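Local structure of peroxisomal acyl-CoA oxidase 1A (Solanum lycopersicum, 2FON) at residues K371-D376 / H393-G398; I549-Y554 / G576-F581; Q166-T171 / Y218-F223; S312-R317 / D409-C414. The protein probably catalyses the FAD-dependent oxidation of acyl-CoA thioesters, a step of fatty acid beta-oxidation in the peroxisome. All blocks are in the same frame, centred on the assembly; numbering follows the deposited sequence.

Contact 1: residues K371-D376 / H393-G398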
loop_
_atom_site.group_PDB
_atom_site.type_symbol
_atom_site.label_atom_id
_atom_site.label_comp_id
_atom_site.label_asym_id
_atom_site.label_seq_id
_atom_site.Cartn_x
_atom_site.Cartn_y
_atom_site.Cartn_z
ATOM N N LYS B 371 25.684 -12.127 -3.889
ATOM C CA LYS B 371 26.198 -13.493 -3.819
ATOM C C LYS B 371 27.671 -13.393 -3.905
ATOM O O LYS B 371 28.357 -14.004 -3.120
ATOM C CB LYS B 371 25.719 -14.267 -5.039
ATOM C CG LYS B 371 25.524 -15.735 -4.858
ATOM C CD LYS B 371 24.077 -16.102 -5.260
ATOM C CE LYS B 371 23.712 -17.528 -4.770
ATOM N NZ LYS B 371 22.330 -17.927 -5.205
ATOM N N TRP B 372 28.166 -12.613 -4.863
ATOM C CA TRP B 372 29.616 -12.453 -5.031
ATOM C C TRP B 372 30.180 -11.701 -3.855
ATOM O O TRP B 372 31.187 -12.113 -3.298
ATOM C CB TRP B 372 29.998 -11.742 -6.337
ATOM C CG TRP B 372 31.463 -11.388 -6.422
ATOM C CD1 TRP B 372 32.500 -12.220 -6.798
ATOM C CD2 TRP B 372 32.073 -10.125 -6.093
ATOM N NE1 TRP B 372 33.693 -11.549 -6.734
ATOM C CE2 TRP B 372 33.464 -10.263 -6.308
ATOM C CE3 TRP B 372 31.581 -8.894 -5.626
ATOM C CZ2 TRP B 372 34.372 -9.200 -6.076
ATOM C CZ3 TRP B 372 32.489 -7.833 -5.399
ATOM C CH2 TRP B 372 33.855 -7.996 -5.627
ATOM N N LEU B 373 29.521 -10.611 -3.473
ATOM C CA LEU B 373 30.007 -9.805 -2.373
ATOM C C LEU B 373 30.141 -10.631 -1.102
ATOM O O LEU B 373 31.047 -10.405 -0.298
ATOM C CB LEU B 373 29.149 -8.558 -2.128
ATOM C CG LEU B 373 29.797 -7.711 -1.009
ATOM C CD1 LEU B 373 31.023 -6.921 -1.453
ATOM C CD2 LEU B 373 28.775 -6.813 -0.341
ATOM N N TYR B 374 29.253 -11.599 -0.930
ATOM C CA TYR B 374 29.355 -12.508 0.217
ATOM C C TYR B 374 30.613 -13.364 0.167
ATOM O O TYR B 374 31.259 -13.538 1.187
ATOM C CB TYR B 374 28.102 -13.389 0.367
ATOM C CG TYR B 374 28.293 -14.524 1.341
ATOM C CD1 TYR B 374 28.162 -14.311 2.717
ATOM C CD2 TYR B 374 28.624 -15.809 0.893
ATOM C CE1 TYR B 374 28.348 -15.356 3.633
ATOM C CE2 TYR B 374 28.813 -16.855 1.791
ATOM C CZ TYR B 374 28.677 -16.624 3.167
ATOM O OH TYR B 374 28.872 -17.652 4.081
ATOM N N THR B 375 30.953 -13.901 -1.003
ATOM C CA THR B 375 32.163 -14.705 -1.149
ATOM C C THR B 375 33.395 -13.824 -0.894
ATOM O O THR B 375 34.324 -14.226 -0.200
ATOM C CB THR B 375 32.230 -15.405 -2.545
ATOM O OG1 THR B 375 30.931 -15.891 -2.920
ATOM C CG2 THR B 375 33.205 -16.567 -2.552
ATOM N N ASP B 376 33.387 -12.609 -1.425
ATOM C CA ASP B 376 34.500 -11.684 -1.222
ATOM C C ASP B 376 34.760 -11.326 0.253
ATOM O O ASP B 376 35.905 -11.360 0.711
ATOM C CB ASP B 376 34.292 -10.412 -2.050
ATOM C CG ASP B 376 35.498 -9.454 -2.001
ATOM O OD1 ASP B 376 35.325 -8.334 -1.469
ATOM O OD2 ASP B 376 36.599 -9.804 -2.502
ATOM N N HIS B 393 28.842 -3.566 4.973
ATOM C CA HIS B 393 27.678 -3.327 5.826
ATOM C C HIS B 393 26.742 -2.266 5.231
ATOM O O HIS B 393 25.560 -2.532 5.009
ATOM C CB HIS B 393 28.055 -2.963 7.278
ATOM C CG HIS B 393 26.869 -2.592 8.133
ATOM N ND1 HIS B 393 26.535 -3.277 9.288
ATOM C CD2 HIS B 393 25.921 -1.623 7.985
ATOM C CE1 HIS B 393 25.433 -2.752 9.807
ATOM N NE2 HIS B 393 25.044 -1.743 9.040
ATOM N N ALA B 394 27.255 -1.072 4.974
ATOM C CA ALA B 394 26.422 -0.024 4.392
ATOM C C ALA B 394 25.750 -0.430 3.046
ATOM O O ALA B 394 24.577 -0.175 2.798
ATOM C CB ALA B 394 27.231 1.240 4.214
ATOM N N CYS B 395 26.523 -1.039 2.174
ATOM C CA CYS B 395 26.047 -1.497 0.912
ATOM C C CYS B 395 24.865 -2.476 1.093
ATOM O O CYS B 395 23.816 -2.353 0.392
ATOM C CB CYS B 395 27.231 -2.131 0.176
ATOM S SG CYS B 395 26.861 -2.977 -1.355
ATOM N N THR B 396 24.999 -3.428 2.021
ATOM C CA THR B 396 23.886 -4.320 2.222
ATOM C C THR B 396 22.727 -3.652 2.948
ATOM O O THR B 396 21.572 -3.914 2.628
ATOM C CB THR B 396 24.252 -5.663 2.858
ATOM O OG1 THR B 396 25.148 -5.475 3.953
ATOM C CG2 THR B 396 24.937 -6.555 1.873
ATOM N N ALA B 397 22.977 -2.750 3.886
ATOM C CA ALA B 397 21.820 -2.136 4.583
ATOM C C ALA B 397 20.963 -1.358 3.586
ATOM O O ALA B 397 19.730 -1.483 3.556
ATOM C CB ALA B 397 22.268 -1.223 5.715
ATOM N N GLY B 398 21.656 -0.581 2.757
ATOM C CA GLY B 398 21.076 0.306 1.780
ATOM C C GLY B 398 20.312 -0.445 0.748
ATOM O O GLY B 398 19.189 -0.047 0.403
#
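Leu373 and Thr396 mark the nearest backbone approach of two helices running in broadly opposite directions, yet their CA atoms stay 9.4 Å apart, so the gap is spanned by side chains alone. The contact shows how one leucine methyl can bridge two well-separated helix segments. Leu373 carries its CG anti to the backbone N (chi1 -176°), which sends the isobutyl group across the gap, and its CD2 methyl does all the touching. That methyl meets two neighbours on the facing helix: it lies 4.4 Å from Cys395 SG and an equal 4.4 Å from Thr396 CG2. Because SG of Cys395 and CG2 of Thr396 are themselves 5.2 Å apart, CD2 faces the opening between them rather than either one squarely. Thr396 thus offers its methyl to the interface, while its hydroxyl OG1 turns back along its own helix and hydrogen-bonds to Ala392 O, so the polar atom is satisfied within this buried contact. Trp369 and Leu370, about one turn before Leu373, share the work by touching Cys395 and Thr396, and Arg304 of helix 297-328 also packs on Thr396. The arrangement is that of two consecutive helices, 347-380 and 389-417, in the all-helical C-alpha1 domain of the acyl-CoA oxidases, with the Thr396 side chain about 10 Å from that of Glu443, the predicted proton acceptor.

Contact 2: residues I549-Y554 / G576-F581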
loop_
_atom_site.group_PDB
_atom_site.type_symbol
_atom_site.label_atom_id
_atom_site.label_comp_id
_atom_site.label_asym_id
_atom_site.label_seq_id
_atom_site.Cartn_x
_atom_site.Cartn_y
_atom_site.Cartn_z
ATOM N N ILE B 549 24.042 2.078 -6.741
ATOM C CA ILE B 549 24.579 0.742 -6.682
ATOM C C ILE B 549 23.752 -0.136 -7.640
ATOM O O ILE B 549 24.344 -0.866 -8.461
ATOM C CB ILE B 549 24.615 0.175 -5.232
ATOM C CG1 ILE B 549 25.538 0.997 -4.336
ATOM C CG2 ILE B 549 25.146 -1.233 -5.217
ATOM C CD1 ILE B 549 25.381 0.619 -2.908
ATOM N N VAL B 550 22.422 -0.026 -7.610
ATOM C CA VAL B 550 21.618 -0.881 -8.439
ATOM C C VAL B 550 22.004 -0.604 -9.876
ATOM O O VAL B 550 22.493 -1.489 -10.579
ATOM C CB VAL B 550 20.109 -0.695 -8.207
ATOM C CG1 VAL B 550 19.279 -1.583 -9.133
ATOM C CG2 VAL B 550 19.717 -1.016 -6.739
ATOM N N VAL B 551 21.908 0.638 -10.321
ATOM C CA VAL B 551 22.199 0.911 -11.721
ATOM C C VAL B 551 23.585 0.429 -12.110
ATOM O O VAL B 551 23.756 -0.234 -13.129
ATOM C CB VAL B 551 22.067 2.359 -12.016
ATOM C CG1 VAL B 551 22.558 2.621 -13.380
ATOM C CG2 VAL B 551 20.594 2.796 -11.879
ATOM N N SER B 552 24.593 0.719 -11.307
ATOM C CA SER B 552 25.941 0.379 -11.728
ATOM C C SER B 552 26.201 -1.132 -11.789
ATOM O O SER B 552 27.153 -1.570 -12.458
ATOM C CB SER B 552 26.967 1.041 -10.834
ATOM O OG SER B 552 27.119 0.244 -9.699
ATOM N N LYS B 553 25.373 -1.914 -11.090
ATOM C CA LYS B 553 25.556 -3.369 -11.081
ATOM C C LYS B 553 24.822 -3.994 -12.258
ATOM O O LYS B 553 25.196 -5.030 -12.804
ATOM C CB LYS B 553 25.083 -3.973 -9.759
ATOM C CG LYS B 553 25.890 -3.485 -8.580
ATOM C CD LYS B 553 27.306 -3.949 -8.687
ATOM C CE LYS B 553 28.272 -3.189 -7.797
ATOM N NZ LYS B 553 29.724 -3.437 -8.318
ATOM N N TYR B 554 23.752 -3.330 -12.650
ATOM C CA TYR B 554 23.021 -3.711 -13.823
ATOM C C TYR B 554 23.949 -3.504 -15.042
ATOM O O TYR B 554 24.008 -4.348 -15.966
ATOM C CB TYR B 554 21.715 -2.888 -13.904
ATOM C CG TYR B 554 20.649 -3.556 -14.740
ATOM C CD1 TYR B 554 19.324 -3.618 -14.333
ATOM C CD2 TYR B 554 20.987 -4.146 -15.962
ATOM C CE1 TYR B 554 18.354 -4.246 -15.146
ATOM C CE2 TYR B 554 20.048 -4.760 -16.755
ATOM C CZ TYR B 554 18.751 -4.820 -16.356
ATOM O OH TYR B 554 17.916 -5.460 -17.221
ATOM N N GLY B 576 17.757 0.476 -19.157
ATOM C CA GLY B 576 17.511 1.850 -19.504
ATOM C C GLY B 576 16.292 2.302 -18.778
ATOM O O GLY B 576 16.267 3.404 -18.216
ATOM N N ILE B 577 15.301 1.415 -18.738
ATOM C CA ILE B 577 14.025 1.767 -18.201
ATOM C C ILE B 577 14.196 1.991 -16.746
ATOM O O ILE B 577 13.665 2.947 -16.177
ATOM C CB ILE B 577 12.991 0.692 -18.452
ATOM C CG1 ILE B 577 12.494 0.756 -19.899
ATOM C CG2 ILE B 577 11.792 0.836 -17.470
ATOM C CD1 ILE B 577 11.376 -0.231 -20.172
ATOM N N TYR B 578 14.938 1.123 -16.096
ATOM C CA TYR B 578 15.010 1.298 -14.641
ATOM C C TYR B 578 15.708 2.622 -14.314
ATOM O O TYR B 578 15.256 3.389 -13.481
ATOM C CB TYR B 578 15.659 0.122 -13.958
ATOM C CG TYR B 578 15.918 0.358 -12.506
ATOM C CD1 TYR B 578 14.956 0.033 -11.550
ATOM C CD2 TYR B 578 17.156 0.851 -12.070
ATOM C CE1 TYR B 578 15.202 0.225 -10.227
ATOM C CE2 TYR B 578 17.420 1.053 -10.702
ATOM C CZ TYR B 578 16.434 0.755 -9.794
ATOM O OH TYR B 578 16.638 0.966 -8.428
ATOM N N SER B 579 16.761 2.931 -15.032
ATOM C CA SER B 579 17.560 4.038 -14.616
ATOM C C SER B 579 16.962 5.333 -15.109
ATOM O O SER B 579 17.091 6.382 -14.464
ATOM C CB SER B 579 18.982 3.852 -15.100
ATOM O OG SER B 579 18.958 3.393 -16.422
ATOM N N LEU B 580 16.273 5.276 -16.232
ATOM C CA LEU B 580 15.612 6.489 -16.684
ATOM C C LEU B 580 14.298 6.715 -15.994
ATOM O O LEU B 580 13.851 7.847 -15.868
ATOM C CB LEU B 580 15.470 6.513 -18.197
ATOM C CG LEU B 580 16.867 6.452 -18.833
ATOM C CD1 LEU B 580 16.762 6.427 -20.305
ATOM C CD2 LEU B 580 17.788 7.598 -18.365
ATOM N N PHE B 581 13.668 5.662 -15.492
ATOM C CA PHE B 581 12.438 5.890 -14.719
ATOM C C PHE B 581 12.830 6.617 -13.478
ATOM O O PHE B 581 12.147 7.542 -13.059
ATOM C CB PHE B 581 11.719 4.610 -14.295
ATOM C CG PHE B 581 10.551 4.869 -13.389
ATOM C CD1 PHE B 581 10.678 4.745 -12.010
ATOM C CD2 PHE B 581 9.325 5.279 -13.911
ATOM C CE1 PHE B 581 9.564 5.011 -11.145
ATOM C CE2 PHE B 581 8.203 5.507 -13.073
ATOM C CZ PHE B 581 8.328 5.379 -11.689
#
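An antiparallel helical hairpin in the C-terminal acyl-CoA oxidase region brings Val550 and Val551 of helix 535-558 against Tyr578 and Ser579 of helix 567-585. The axes of the two short segments approach to 10.3 Å, with 155° between their directions, and the CA atoms come nearest at Val551 and Ser579. No hydrogen bond crosses the interface, which illustrates how apolar packing can join two helices without a polar bond. Tyr578 projects into it with CG anti to its backbone N (chi1 172°), and its ring is met on the CE2 side by both valines. Val550 crosses the tyrosine at about a right angle, its CG1 methyl 3.6 Å from CE2 of Tyr578 and also beside CZ and OH. Val551 reaches the same ring differently: its CG2 sits at the edge, in the ring plane, 3.8 Å from Tyr578 CE2. A serine in place of Tyr578 would probably leave both valine methyls without their common partner and open a gap between the helices. Leu402 of helix 389-417 touches both Val550 and Tyr578, and Val502 of helix 499-521 touches both Val551 and Ser579. The hydroxyl of Ser579 is turned back to its own helix, bonded to Cys575 O, which leaves the CB of Ser579 to face the valine, 3.8 Å from Val551 CG2.

Contact 3: residues Q166-T171 / Y218-F223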
loop_
_atom_site.group_PDB
_atom_site.type_symbol
_atom_site.label_atom_id
_atom_site.label_comp_id
_atom_site.label_asym_id
_atom_site.label_seq_id
_atom_site.Cartn_x
_atom_site.Cartn_y
_atom_site.Cartn_z
ATOM N N GLN B 166 19.999 -2.987 21.289
ATOM C CA GLN B 166 20.897 -2.771 22.437
ATOM C C GLN B 166 20.129 -2.407 23.685
ATOM O O GLN B 166 20.697 -2.382 24.763
ATOM C CB GLN B 166 21.974 -1.731 22.145
ATOM C CG GLN B 166 23.438 -2.256 22.047
ATOM C CD GLN B 166 23.589 -3.813 21.874
ATOM O OE1 GLN B 166 23.524 -4.336 20.735
ATOM N NE2 GLN B 166 23.838 -4.543 23.015
ATOM N N GLY B 167 18.836 -2.153 23.545
ATOM C CA GLY B 167 18.052 -1.689 24.658
ATOM C C GLY B 167 17.058 -2.698 25.141
ATOM O O GLY B 167 16.151 -2.313 25.842
ATOM N N LEU B 168 17.201 -3.969 24.762
ATOM C CA LEU B 168 16.285 -5.019 25.250
ATOM C C LEU B 168 16.290 -5.081 26.778
ATOM O O LEU B 168 17.304 -4.792 27.439
ATOM C CB LEU B 168 16.678 -6.418 24.766
ATOM C CG LEU B 168 16.688 -6.707 23.269
ATOM C CD1 LEU B 168 17.460 -7.977 22.981
ATOM C CD2 LEU B 168 15.311 -6.740 22.568
ATOM N N GLU B 169 15.165 -5.502 27.342
ATOM C CA GLU B 169 15.051 -5.512 28.799
ATOM C C GLU B 169 15.152 -6.901 29.403
ATOM O O GLU B 169 15.368 -7.005 30.606
ATOM C CB GLU B 169 13.744 -4.858 29.281
ATOM C CG GLU B 169 13.443 -3.460 28.800
ATOM C CD GLU B 169 12.057 -2.990 29.316
ATOM O OE1 GLU B 169 11.875 -2.876 30.566
ATOM O OE2 GLU B 169 11.154 -2.740 28.465
ATOM N N THR B 170 14.964 -7.950 28.613
ATOM C CA THR B 170 15.076 -9.315 29.151
ATOM C C THR B 170 16.472 -9.503 29.738
ATOM O O THR B 170 17.443 -9.133 29.078
ATOM C CB THR B 170 14.843 -10.399 28.077
ATOM O OG1 THR B 170 13.581 -10.189 27.428
ATOM C CG2 THR B 170 14.811 -11.767 28.716
ATOM N N THR B 171 16.581 -10.060 30.960
ATOM C CA THR B 171 17.898 -10.319 31.558
ATOM C C THR B 171 18.276 -11.782 31.770
ATOM O O THR B 171 17.442 -12.633 32.043
ATOM C CB THR B 171 18.130 -9.575 32.916
ATOM O OG1 THR B 171 17.166 -10.014 33.888
ATOM C CG2 THR B 171 18.081 -8.066 32.768
ATOM N N TYR B 218 27.175 -6.892 30.598
ATOM C CA TYR B 218 28.086 -7.117 29.479
ATOM C C TYR B 218 27.330 -7.081 28.138
ATOM O O TYR B 218 27.859 -7.481 27.102
ATOM C CB TYR B 218 28.855 -8.443 29.653
ATOM C CG TYR B 218 29.881 -8.398 30.743
ATOM C CD1 TYR B 218 29.595 -8.869 32.037
ATOM C CD2 TYR B 218 31.143 -7.854 30.502
ATOM C CE1 TYR B 218 30.546 -8.799 33.051
ATOM C CE2 TYR B 218 32.099 -7.777 31.507
ATOM C CZ TYR B 218 31.810 -8.244 32.782
ATOM O OH TYR B 218 32.813 -8.158 33.776
ATOM N N GLY B 219 26.091 -6.610 28.163
ATOM C CA GLY B 219 25.322 -6.466 26.918
ATOM C C GLY B 219 24.613 -7.710 26.364
ATOM O O GLY B 219 24.658 -8.788 26.941
ATOM N N VAL B 220 23.970 -7.555 25.218
ATOM C CA VAL B 220 23.070 -8.587 24.740
ATOM C C VAL B 220 23.737 -9.904 24.232
ATOM O O VAL B 220 24.701 -9.867 23.480
ATOM C CB VAL B 220 22.146 -7.990 23.713
ATOM C CG1 VAL B 220 21.388 -9.068 23.018
ATOM C CG2 VAL B 220 21.205 -6.996 24.393
ATOM N N ASN B 221 23.236 -11.055 24.699
ATOM C CA ASN B 221 23.668 -12.329 24.147
ATOM C C ASN B 221 22.578 -13.325 23.893
ATOM O O ASN B 221 21.440 -13.126 24.265
ATOM C CB ASN B 221 24.660 -12.980 25.054
ATOM C CG ASN B 221 25.985 -12.325 24.999
ATOM O OD1 ASN B 221 26.932 -12.856 24.430
ATOM N ND2 ASN B 221 26.073 -11.152 25.596
ATOM N N GLY B 222 22.942 -14.422 23.247
ATOM C CA GLY B 222 21.964 -15.418 22.810
ATOM C C GLY B 222 21.981 -16.574 23.772
ATOM O O GLY B 222 23.048 -17.058 24.100
ATOM N N PHE B 223 20.812 -17.013 24.218
ATOM C CA PHE B 223 20.724 -18.174 25.077
ATOM C C PHE B 223 19.774 -19.197 24.508
ATOM O O PHE B 223 18.684 -18.858 24.039
ATOM C CB PHE B 223 20.252 -17.752 26.446
ATOM C CG PHE B 223 21.120 -16.727 27.064
ATOM C CD1 PHE B 223 21.081 -15.413 26.627
ATOM C CD2 PHE B 223 22.017 -17.074 28.058
ATOM C CE1 PHE B 223 21.901 -14.459 27.197
ATOM C CE2 PHE B 223 22.846 -16.141 28.646
ATOM C CZ PHE B 223 22.801 -14.833 28.222
#
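The flat carboxamide of Gln166 meets Val220 through its nitrogen: NE2 approaches Val220 N to 3.7 Å and Val220 CG2 to 3.9 Å, as packing without a hydrogen bond. The other amide, that of Asn221, serves its own strand instead, its ND2 giving a bond of 3.1 Å to Gly219 O; the acceptor lies in the amide plane, whereas the donor stands above the carbonyl plane. Val220 is the centre of the contact. Its two methyls spread so that Leu168 CD1 touches both, 4.1 Å from Val220 CG1 and equally far from Val220 CG2, the leucine and valine crossing at about a right angle. Gly219 adopts backbone angles (phi 82°, psi -178°) that by themselves call for glycine, just ahead of the valine. Here a loop is fitted to a sheet by one valine shared between a polar and an apolar neighbour. The Leu168 side chain comes within about 4 Å of that of Gln156, which binds FAD. In the middle beta domain, Tyr208 on strand 204-213 touches both Leu168 and Val220, and Arg210 of that strand holds the loop through Gln166 O and Leu168 O, while strand 216-226 pairs antiparallel alongside.

Contact 4: residues S312-R317 / D409-C414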
loop_
_atom_site.group_PDB
_atom_site.type_symbol
_atom_site.label_atom_id
_atom_site.label_comp_id
_atom_site.label_asym_id
_atom_site.label_seq_id
_atom_site.Cartn_x
_atom_site.Cartn_y
_atom_site.Cartn_z
ATOM N N SER B 312 13.272 -9.503 -5.277
ATOM C CA SER B 312 13.083 -9.815 -6.640
ATOM C C SER B 312 12.033 -10.907 -6.768
ATOM O O SER B 312 11.307 -10.943 -7.759
ATOM C CB SER B 312 14.420 -10.218 -7.311
ATOM O OG SER B 312 14.773 -11.565 -7.112
ATOM N N LEU B 313 11.910 -11.791 -5.787
ATOM C CA LEU B 313 10.920 -12.828 -5.975
ATOM C C LEU B 313 9.493 -12.235 -5.902
ATOM O O LEU B 313 8.773 -12.259 -6.890
ATOM C CB LEU B 313 11.179 -14.047 -5.074
ATOM C CG LEU B 313 10.067 -15.092 -4.941
ATOM C CD1 LEU B 313 10.035 -15.993 -6.120
ATOM C CD2 LEU B 313 10.128 -15.898 -3.594
ATOM N N ALA B 314 9.087 -11.656 -4.784
ATOM C CA ALA B 314 7.805 -10.912 -4.743
ATOM C C ALA B 314 7.597 -9.868 -5.928
ATOM O O ALA B 314 6.559 -9.843 -6.556
ATOM C CB ALA B 314 7.622 -10.245 -3.362
ATOM N N MET B 315 8.556 -9.014 -6.249
ATOM C CA MET B 315 8.291 -8.093 -7.310
ATOM C C MET B 315 7.935 -8.883 -8.597
ATOM O O MET B 315 6.966 -8.557 -9.305
ATOM C CB MET B 315 9.503 -7.209 -7.527
ATOM C CG MET B 315 9.385 -6.193 -8.620
ATOM S SD MET B 315 8.338 -4.862 -8.008
ATOM C CE MET B 315 9.508 -3.685 -7.323
ATOM N N SER B 316 8.719 -9.917 -8.907
ATOM C CA SER B 316 8.473 -10.709 -10.082
ATOM C C SER B 316 7.078 -11.351 -9.989
ATOM O O SER B 316 6.339 -11.287 -10.973
ATOM C CB SER B 316 9.571 -11.766 -10.292
ATOM O OG SER B 316 9.307 -12.986 -9.582
ATOM N N ARG B 317 6.686 -11.957 -8.858
ATOM C CA ARG B 317 5.304 -12.490 -8.828
ATOM C C ARG B 317 4.219 -11.412 -9.140
ATOM O O ARG B 317 3.290 -11.653 -9.878
ATOM C CB ARG B 317 4.968 -13.213 -7.531
ATOM C CG ARG B 317 5.680 -14.508 -7.312
ATOM C CD ARG B 317 5.667 -14.906 -5.830
ATOM N NE ARG B 317 4.482 -15.699 -5.562
ATOM C CZ ARG B 317 4.115 -16.204 -4.382
ATOM N NH1 ARG B 317 4.822 -16.010 -3.300
ATOM N NH2 ARG B 317 3.014 -16.937 -4.294
ATOM N N ASP B 409 5.964 -1.056 -2.406
ATOM C CA ASP B 409 5.238 -0.116 -3.213
ATOM C C ASP B 409 4.818 -0.664 -4.558
ATOM O O ASP B 409 3.752 -0.337 -5.010
ATOM C CB ASP B 409 6.120 1.054 -3.483
ATOM C CG ASP B 409 6.186 2.039 -2.346
ATOM O OD1 ASP B 409 5.591 1.863 -1.235
ATOM O OD2 ASP B 409 6.906 3.031 -2.612
ATOM N N GLY B 410 5.678 -1.458 -5.197
ATOM C CA GLY B 410 5.378 -2.078 -6.470
ATOM C C GLY B 410 4.246 -3.101 -6.527
ATOM O O GLY B 410 3.556 -3.267 -7.579
ATOM N N ILE B 411 4.047 -3.820 -5.428
ATOM C CA ILE B 411 3.000 -4.826 -5.409
ATOM C C ILE B 411 1.649 -4.068 -5.250
ATOM O O ILE B 411 0.708 -4.368 -5.982
ATOM C CB ILE B 411 3.240 -5.880 -4.288
ATOM C CG1 ILE B 411 4.522 -6.642 -4.520
ATOM C CG2 ILE B 411 2.070 -6.856 -4.121
ATOM C CD1 ILE B 411 4.986 -7.309 -3.248
ATOM N N GLU B 412 1.545 -3.066 -4.373
ATOM C CA GLU B 412 0.312 -2.253 -4.342
ATOM C C GLU B 412 -0.035 -1.581 -5.658
ATOM O O GLU B 412 -1.232 -1.435 -6.007
ATOM C CB GLU B 412 0.338 -1.180 -3.258
ATOM C CG GLU B 412 -1.030 -0.433 -3.029
ATOM C CD GLU B 412 -2.367 -1.286 -3.145
ATOM O OE1 GLU B 412 -2.390 -2.536 -2.894
ATOM O OE2 GLU B 412 -3.426 -0.665 -3.497
ATOM N N GLU B 413 1.002 -1.152 -6.379
ATOM C CA GLU B 413 0.821 -0.579 -7.661
ATOM C C GLU B 413 0.298 -1.634 -8.646
ATOM O O GLU B 413 -0.542 -1.352 -9.492
ATOM C CB GLU B 413 2.122 -0.010 -8.142
ATOM C CG GLU B 413 1.958 0.864 -9.408
ATOM C CD GLU B 413 1.034 2.045 -9.158
ATOM O OE1 GLU B 413 1.131 2.592 -8.032
ATOM O OE2 GLU B 413 0.227 2.435 -10.057
ATOM N N CYS B 414 0.804 -2.848 -8.565
ATOM C CA CYS B 414 0.353 -3.850 -9.498
ATOM C C CYS B 414 -1.132 -4.181 -9.221
ATOM O O CYS B 414 -1.934 -4.413 -10.151
ATOM C CB CYS B 414 1.245 -5.109 -9.434
ATOM S SG CYS B 414 2.915 -4.952 -10.198
#
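Ala314 and Ile411 form the closer part of this contact, the CB of Ala314 lying 3.9 Å from the CD1 of Ile411, at the far end of the isoleucine. Ile411 places CG1 beside its backbone N and anti to the carbonyl carbon (chi1 -63°), and the extended branch carries CD1 over to the alanine. Next to it, the thioether of Met315 lies across the bare backbone of Gly410, with SD 4.3 Å from Gly410 CA. The methionine leaves its helix with CG anti to the backbone N (chi1 180°) and then bends at chi2, which brings the sulfur to the facing helix. Gly410 has no side chain, and the CA atoms of Met315 and Ile411 are 6.5 Å apart. The pairing is a compact example of reciprocal fit: each helix offers a small residue to a larger one of its partner, Ala314 to Ile411 and Gly410 to Met315. The looser margins are charged: the ends of Arg317 and of Asp409, far apart from each other, both lead away from the interface, and Asp409 is exposed. Arg317 turns instead to Asp113 in a salt bridge, and Glu413 pairs with Arg352, a residue that binds FAD, which puts Glu413 in the second shell of the cofactor site. Around the buried part, Tyr436 of helix 429-436 touches both Ala314 and Ile411, Ser359 and Ala360 of helix 347-380 pack on Met315, and Glu412 packs on Val437 of the second subunit, so that helices 297-328 and 389-417 meet among helices on several sides.

Overall arrangement
From the N terminus, contact 3 comes first, closing a loop largely of strands within the middle beta domain by joining 166-171 to strand 216-226. The chain then turns helical. Contact 4 joins helices 297-328 and 389-417 and encloses 91 residues, and contact 1, between helices 347-380 and 389-417, is nested inside that loop, so helix 389-417 serves both. Contact 2 follows in series, pairing helices 535-558 and 567-585 in the C-terminal part. It touches contact 1 directly, Cys395 SG lying 4.2 Å from Ile549 CD1, and thus ties the two helical regions together. Contacts 2 and 3, with centres about 41 Å apart, lie on opposite sides of the chain's centre.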